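PDB 1WKR: polyporopepsin from Irpex lacteus, which cleaves proteins with broad specificity as a pepsin-like aspartic endopeptidase and clots milk. Local coordinates for residues V77-I89 and I125-I138. Sequence-based numbering, arbitrary orientation.
Sequences VTLGSLTIPKQSI and IPTVTDNLFSQGTI
Ile84 lies against the side of helix 128-134, and its two branches divide the work. CG1 meets Leu132 CD2 at 3.6 Å and CD1 reaches Val128 CB; with CG1 anti to the carbonyl carbon (chi1 -52°), CG2 falls anti to the backbone N and rests on Asn131 CB. Leu82 continues this close apolar packing, its CB 3.8 Å from Leu132 CD2 and its CD2 against Thr137 CG2. On the other side of Ile84, at the start of the helix, the amide of buried Gln87 is gripped at both ends. Asn131 ND2 gives a nearly straight bond to Gln87 OE1 (2.8 Å), arriving from above the carbonyl plane, and Gln87 NE2 donates to Pro126 O (3.1 Å) and Ser88 O. A water accepts from Ser88 N and Asn131 ND2 and donates to Pro126 O. A leucine in place of Gln87 has no amide to offer and would probably tie the helix start less firmly to the strand, leaving the water to bridge Asn131 ND2 and Pro126 O. Ser88 CB presses on Ile125 CG2 at 3.5 Å, unusually close for two carbons. The solvent side, at Thr83 and Pro85, is looser: Gln135, extended beyond CG, donates from NE2 to Thr83 O (2.8 Å) in a bent bond, 135° at the hydrogen, and to Thr137 OG1. The axis of helix 128-134 runs at 98° to that of strand 82-84, with Phe162 of strand 155-162 touching Leu79, Leu82 and Leu132 in this pepsin-like fold.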
ATOM      1  N   VAL A  77       4.999  18.751   9.855  1.00  6.61           N
ATOM      2  CA  VAL A  77       3.986  17.958   9.100  1.00  6.86           C
ATOM      3  C   VAL A  77       2.811  17.700   9.976  1.00  6.69           C
ATOM      4  O   VAL A  77       2.988  17.254  11.159  1.00  7.62           O
ATOM      5  CB  VAL A  77       4.678  16.638   8.669  1.00  7.26           C
ATOM      6  CG1 VAL A  77       3.657  15.635   8.146  1.00  7.76           C
ATOM      7  CG2 VAL A  77       5.736  16.970   7.597  1.00  8.13           C
ATOM      8  N   THR A  78       1.609  17.879   9.462  1.00  7.26           N
ATOM      9  CA  THR A  78       0.354  17.660  10.217  1.00  7.72           C
ATOM     10  C   THR A  78      -0.455  16.586   9.554  1.00  7.40           C
ATOM     11  O   THR A  78      -0.662  16.586   8.336  1.00  7.72           O
ATOM     12  CB  THR A  78      -0.485  18.974  10.209  1.00  9.11           C
ATOM     13  OG1 THR A  78       0.340  20.068  10.782  1.00 13.33           O
ATOM     14  CG2 THR A  78      -1.641  18.880  11.083  1.00 11.91           C
ATOM     15  N   LEU A  79      -0.862  15.616  10.372  1.00  6.80           N
ATOM     16  CA  LEU A  79      -1.671  14.476   9.953  1.00  7.67           C
ATOM     17  C   LEU A  79      -2.896  14.487  10.891  1.00  7.77           C
ATOM     18  O   LEU A  79      -2.822  14.095  12.051  1.00  8.62           O
ATOM     19  CB  LEU A  79      -0.879  13.155  10.161  1.00  8.41           C
ATOM     20  CG  LEU A  79       0.297  13.028   9.184  1.00  7.31           C
ATOM     21  CD1 LEU A  79       1.285  11.922   9.613  1.00  8.89           C
ATOM     22  CD2 LEU A  79      -0.267  12.698   7.804  1.00 11.68           C
ATOM     23  N   GLY A  80      -4.015  14.929  10.351  1.00 10.08           N
ATOM     24  CA  GLY A  80      -5.243  15.087  11.227  1.00 10.32           C
ATOM     25  C   GLY A  80      -4.915  15.994  12.333  1.00 11.36           C
ATOM     26  O   GLY A  80      -4.455  17.234  12.063  1.00 14.89           O
ATOM     27  N   SER A  81      -5.027  15.621  13.582  1.00 11.29           N
ATOM     28  CA  SER A  81      -4.714  16.382  14.787  1.00 13.39           C
ATOM     29  C   SER A  81      -3.389  16.182  15.324  1.00 13.39           C
ATOM     30  O   SER A  81      -2.991  16.611  16.457  1.00 13.79           O
ATOM     31  CB  SER A  81      -5.762  16.179  15.921  1.00 14.57           C
ATOM     32  OG  SER A  81      -5.564  14.901  16.347  1.00 20.19           O
ATOM     33  N   LEU A  82      -2.527  15.437  14.600  1.00  9.41           N
ATOM     34  CA  LEU A  82      -1.146  15.120  15.045  1.00  8.04           C
ATOM     35  C   LEU A  82      -0.202  16.036  14.320  1.00  8.26           C
ATOM     36  O   LEU A  82      -0.329  16.288  13.098  1.00  9.67           O
ATOM     37  CB  LEU A  82      -0.829  13.659  14.758  1.00  9.19           C
ATOM     38  CG  LEU A  82      -1.851  12.646  15.342  1.00  9.79           C
ATOM     39  CD1 LEU A  82      -1.341  11.255  14.964  1.00 14.34           C
ATOM     40  CD2 LEU A  82      -1.954  12.738  16.874  1.00 15.32           C
ATOM     41  N   THR A  83       0.811  16.496  15.029  1.00  7.71           N
ATOM     42  CA  THR A  83       1.849  17.408  14.427  1.00  8.46           C
ATOM     43  C   THR A  83       3.191  16.865  14.669  1.00  7.42           C
ATOM     44  O   THR A  83       3.529  16.432  15.847  1.00  8.39           O
ATOM     45  CB  THR A  83       1.708  18.787  15.039  1.00  9.71           C
ATOM     46  OG1 THR A  83       0.344  19.278  14.745  1.00 13.28           O
ATOM     47  CG2 THR A  83       2.640  19.764  14.452  1.00 11.88           C
ATOM     48  N   ILE A  84       4.071  16.882  13.682  1.00  7.55           N
ATOM     49  CA  ILE A  84       5.425  16.439  13.759  1.00  6.92           C
ATOM     50  C   ILE A  84       6.341  17.585  13.432  1.00  7.83           C
ATOM     51  O   ILE A  84       6.501  17.917  12.235  1.00  8.49           O
ATOM     52  CB  ILE A  84       5.742  15.291  12.743  1.00  7.26           C
ATOM     53  CG1 ILE A  84       4.715  14.180  12.903  1.00  9.18           C
ATOM     54  CG2 ILE A  84       7.161  14.800  12.962  1.00  8.22           C
ATOM     55  CD1 ILE A  84       4.717  13.234  11.669  1.00  8.99           C
ATOM     56  N   PRO A  85       6.953  18.232  14.393  1.00  7.72           N
ATOM     57  CA  PRO A  85       7.929  19.296  14.088  1.00 10.10           C
ATOM     58  C   PRO A  85       9.260  18.546  13.520  1.00  8.93           C
ATOM     59  O   PRO A  85       9.559  17.468  14.029  1.00 13.17           O
ATOM     60  CB  PRO A  85       8.193  19.966  15.477  1.00  9.71           C
ATOM     61  CG  PRO A  85       7.574  19.111  16.555  1.00 12.47           C
ATOM     62  CD  PRO A  85       6.723  18.077  15.879  1.00 10.29           C
ATOM     63  N   LYS A  86       9.857  19.063  12.606  1.00 10.17           N
ATOM     64  CA  LYS A  86      11.079  18.650  12.114  1.00 10.55           C
ATOM     65  C   LYS A  86      11.086  17.259  11.454  1.00  8.41           C
ATOM     66  O   LYS A  86      12.062  16.537  11.540  1.00 10.38           O
ATOM     67  CB  LYS A  86      12.177  18.814  13.154  1.00 11.18           C
ATOM     68  CG  LYS A  86      12.400  20.268  13.686  1.00 16.45           C
ATOM     69  CD  LYS A  86      13.868  20.464  14.314  1.00 21.90           C
ATOM     70  CE  LYS A  86      14.842  20.100  13.166  1.00 24.69           C
ATOM     71  NZ  LYS A  86      16.371  20.714  13.601  1.00 26.42           N
ATOM     72  N   GLN A  87       9.974  16.929  10.851  1.00  6.27           N
ATOM     73  CA  GLN A  87       9.949  15.757   9.949  1.00  6.06           C
ATOM     74  C   GLN A  87      10.853  15.985   8.740  1.00  5.03           C
ATOM     75  O   GLN A  87      10.756  17.043   8.114  1.00  5.80           O
ATOM     76  CB  GLN A  87       8.509  15.528   9.479  1.00  5.40           C
ATOM     77  CG  GLN A  87       8.407  14.358   8.459  1.00  5.90           C
ATOM     78  CD  GLN A  87       8.794  13.028   9.034  1.00  4.90           C
ATOM     79  OE1 GLN A  87       8.282  12.666  10.125  1.00  5.10           O
ATOM     80  NE2 GLN A  87       9.636  12.257   8.362  1.00  5.82           N
ATOM     81  N   SER A  88      11.720  15.042   8.440  1.00  4.90           N
ATOM     82  CA  SER A  88      12.542  15.130   7.222  1.00  4.93           C
ATOM     83  C   SER A  88      11.643  14.697   6.053  1.00  4.29           C
ATOM     84  O   SER A  88      11.059  13.586   6.085  1.00  5.11           O
ATOM     85  CB  SER A  88      13.729  14.285   7.387  1.00  5.35           C
ATOM     86  OG  SER A  88      14.579  14.428   6.235  1.00  6.15           O
ATOM     87  N   ILE A  89      11.569  15.532   5.035  1.00  4.78           N
ATOM     88  CA  ILE A  89      10.777  15.299   3.811  1.00  5.40           C
ATOM     89  C   ILE A  89      11.620  15.531   2.593  1.00  5.59           C
ATOM     90  O   ILE A  89      12.541  16.402   2.567  1.00  6.30           O
ATOM     91  CB  ILE A  89       9.515  16.194   3.775  1.00  5.60           C
ATOM     92  CG1 ILE A  89       9.867  17.710   3.755  1.00  6.93           C
ATOM     93  CG2 ILE A  89       8.618  15.869   4.972  1.00  6.23           C
ATOM     94  CD1 ILE A  89       8.711  18.551   3.431  1.00  9.14           C
ATOM     95  N   ILE A 125      16.242   8.007   7.531  1.00  6.54           N
ATOM     96  CA  ILE A 125      15.311   9.147   7.614  1.00  5.61           C
ATOM     97  C   ILE A 125      14.118   8.673   8.425  1.00  5.63           C
ATOM     98  O   ILE A 125      13.165   8.065   7.854  1.00  5.88           O
ATOM     99  CB  ILE A 125      14.847   9.650   6.270  1.00  5.22           C
ATOM    100  CG1 ILE A 125      16.013   9.858   5.279  1.00  5.73           C
ATOM    101  CG2 ILE A 125      14.075  10.941   6.455  1.00  6.16           C
ATOM    102  CD1 ILE A 125      15.521  10.160   3.902  1.00  6.63           C
ATOM    103  N   PRO A 126      14.062   8.884   9.743  1.00  4.94           N
ATOM    104  CA  PRO A 126      12.924   8.487  10.583  1.00  5.26           C
ATOM    105  C   PRO A 126      11.598   8.846   9.908  1.00  5.12           C
ATOM    106  O   PRO A 126      11.389   9.963   9.423  1.00  5.32           O
ATOM    107  CB  PRO A 126      13.138   9.191  11.873  1.00  6.38           C
ATOM    108  CG  PRO A 126      14.659   9.302  12.004  1.00  7.25           C
ATOM    109  CD  PRO A 126      15.163   9.550  10.555  1.00  5.74           C
ATOM    110  N   THR A 127      10.653   7.892   9.924  1.00  4.83           N
ATOM    111  CA  THR A 127       9.397   8.101   9.218  1.00  4.56           C
ATOM    112  C   THR A 127       8.428   8.865  10.046  1.00  3.74           C
ATOM    113  O   THR A 127       8.652   9.104  11.264  1.00  5.07           O
ATOM    114  CB  THR A 127       8.791   6.729   8.871  1.00  4.41           C
ATOM    115  OG1 THR A 127       8.415   6.074  10.105  1.00  4.77           O
ATOM    116  CG2 THR A 127       9.759   5.817   8.110  1.00  5.64           C
ATOM    117  N   VAL A 128       7.332   9.273   9.441  1.00  4.15           N
ATOM    118  CA  VAL A 128       6.293   9.963  10.208  1.00  4.38           C
ATOM    119  C   VAL A 128       5.864   9.156  11.384  1.00  4.34           C
ATOM    120  O   VAL A 128       5.681   9.706  12.504  1.00  4.65           O
ATOM    121  CB  VAL A 128       5.073  10.370   9.336  1.00  4.57           C
ATOM    122  CG1 VAL A 128       5.500  11.441   8.337  1.00  5.39           C
ATOM    123  CG2 VAL A 128       4.411   9.193   8.626  1.00  5.45           C
ATOM    124  N   THR A 129       5.703   7.821  11.249  1.00  4.10           N
ATOM    125  CA  THR A 129       5.253   6.993  12.360  1.00  4.17           C
ATOM    126  C   THR A 129       6.322   6.959  13.468  1.00  4.04           C
ATOM    127  O   THR A 129       6.012   7.106  14.648  1.00  4.75           O
ATOM    128  CB  THR A 129       4.987   5.555  11.871  1.00  4.02           C
ATOM    129  OG1 THR A 129       4.276   5.649  10.610  1.00  5.23           O
ATOM    130  CG2 THR A 129       4.144   4.801  12.859  1.00  5.43           C
ATOM    131  N   ASP A 130       7.596   6.767  13.076  1.00  4.56           N
ATOM    132  CA  ASP A 130       8.690   6.777  14.031  1.00  4.45           C
ATOM    133  C   ASP A 130       8.747   8.087  14.819  1.00  4.77           C
ATOM    134  O   ASP A 130       8.941   8.049  16.030  1.00  5.68           O
ATOM    135  CB  ASP A 130      10.041   6.622  13.285  1.00  5.09           C
ATOM    136  CG  ASP A 130      10.270   5.291  12.746  1.00  6.67           C
ATOM    137  OD1 ASP A 130       9.714   4.296  13.218  1.00  7.67           O
ATOM    138  OD2 ASP A 130      11.119   5.214  11.781  1.00  8.71           O
ATOM    139  N   ASN A 131       8.596   9.224  14.145  1.00  4.25           N
ATOM    140  CA  ASN A 131       8.654  10.507  14.824  1.00  4.96           C
ATOM    141  C   ASN A 131       7.482  10.752  15.726  1.00  4.55           C
ATOM    142  O   ASN A 131       7.633  11.294  16.853  1.00  5.05           O
ATOM    143  CB  ASN A 131       8.816  11.652  13.823  1.00  5.70           C
ATOM    144  CG  ASN A 131      10.204  11.723  13.246  1.00  5.27           C
ATOM    145  OD1 ASN A 131      11.200  11.434  13.914  1.00  6.50           O
ATOM    146  ND2 ASN A 131      10.294  12.119  11.968  1.00  5.62           N
ATOM    147  N   LEU A 132       6.263  10.422  15.308  1.00  4.27           N
ATOM    148  CA  LEU A 132       5.091  10.524  16.164  1.00  4.79           C
ATOM    149  C   LEU A 132       5.342   9.734  17.458  1.00  4.92           C
ATOM    150  O   LEU A 132       4.906  10.191  18.537  1.00  5.91           O
ATOM    151  CB  LEU A 132       3.860   9.950  15.471  1.00  5.54           C
ATOM    152  CG  LEU A 132       3.286  10.932  14.407  1.00  5.19           C
ATOM    153  CD1 LEU A 132       2.257  10.148  13.562  1.00  6.70           C
ATOM    154  CD2 LEU A 132       2.622  12.133  15.054  1.00  6.37           C
ATOM    155  N   PHE A 133       5.965   8.568  17.372  1.00  4.51           N
ATOM    156  CA  PHE A 133       6.228   7.799  18.571  1.00  4.96           C
ATOM    157  C   PHE A 133       7.372   8.361  19.368  1.00  5.78           C
ATOM    158  O   PHE A 133       7.239   8.534  20.612  1.00  6.05           O
ATOM    159  CB  PHE A 133       6.512   6.350  18.181  1.00  5.12           C
ATOM    160  CG  PHE A 133       6.843   5.564  19.428  1.00  4.27           C
ATOM    161  CD1 PHE A 133       5.834   5.314  20.378  1.00  5.37           C
ATOM    162  CD2 PHE A 133       8.166   5.149  19.705  1.00  5.76           C
ATOM    163  CE1 PHE A 133       6.179   4.703  21.621  1.00  5.83           C
ATOM    164  CE2 PHE A 133       8.440   4.498  20.926  1.00  6.94           C
ATOM    165  CZ  PHE A 133       7.469   4.305  21.843  1.00  5.98           C
ATOM    166  N   SER A 134       8.512   8.707  18.775  1.00  5.90           N
ATOM    167  CA  SER A 134       9.678   9.138  19.596  1.00  6.85           C
ATOM    168  C   SER A 134       9.391  10.504  20.199  1.00  7.62           C
ATOM    169  O   SER A 134      10.000  10.784  21.284  1.00  8.70           O
ATOM    170  CB  SER A 134      10.946   9.171  18.718  1.00  7.95           C
ATOM    171  OG  SER A 134      10.831  10.129  17.719  1.00  7.72           O
ATOM    172  N   GLN A 135       8.565  11.325  19.644  1.00  6.87           N
ATOM    173  CA  GLN A 135       8.249  12.610  20.246  1.00  7.93           C
ATOM    174  C   GLN A 135       7.189  12.471  21.323  1.00  8.78           C
ATOM    175  O   GLN A 135       6.865  13.496  21.983  1.00  9.97           O
ATOM    176  CB  GLN A 135       7.795  13.586  19.145  1.00  8.35           C
ATOM    177  CG  GLN A 135       6.394  13.440  18.770  0.45  7.22           C
ATOM    178  CD  GLN A 135       6.002  14.283  17.454  0.45  7.00           C
ATOM    179  OE1 GLN A 135       6.913  14.800  16.778  0.45 10.36           O
ATOM    180  NE2 GLN A 135       4.722  14.278  17.143  0.45  3.78           N
ATOM    181  N   GLY A 136       6.670  11.300  21.557  1.00  7.89           N
ATOM    182  CA  GLY A 136       5.760  11.075  22.696  1.00  9.16           C
ATOM    183  C   GLY A 136       4.362  11.241  22.341  1.00  9.09           C
ATOM    184  O   GLY A 136       3.472  11.218  23.227  1.00 11.15           O
ATOM    185  N   THR A 137       3.947  11.487  21.077  1.00  8.29           N
ATOM    186  CA  THR A 137       2.570  11.791  20.705  1.00  8.95           C
ATOM    187  C   THR A 137       1.704  10.494  20.682  1.00  8.96           C
ATOM    188  O   THR A 137       0.576  10.475  21.343  1.00 12.20           O
ATOM    189  CB  THR A 137       2.529  12.408  19.376  1.00 11.22           C
ATOM    190  OG1 THR A 137       3.329  13.624  19.453  1.00 12.54           O
ATOM    191  CG2 THR A 137       1.057  12.824  18.970  1.00 12.74           C
ATOM    192  N   ILE A 138       2.150   9.423  20.114  1.00  7.34           N
ATOM    193  CA  ILE A 138       1.318   8.194  20.021  1.00  7.02           C
ATOM    194  C   ILE A 138       1.849   7.163  20.979  1.00  6.23           C
ATOM    195  O   ILE A 138       3.077   7.148  21.262  1.00  7.46           O
ATOM    196  CB  ILE A 138       1.239   7.702  18.561  1.00  5.81           C
ATOM    197  CG1 ILE A 138       2.608   7.244  18.024  1.00  4.79           C
ATOM    198  CG2 ILE A 138       0.605   8.774  17.727  1.00  6.44           C
ATOM    199  CD1 ILE A 138       2.517   6.637  16.608  1.00  5.56           C
TER
HETATM  200  O   HOH W   1      12.433  12.532   9.983  1.00  6.01           O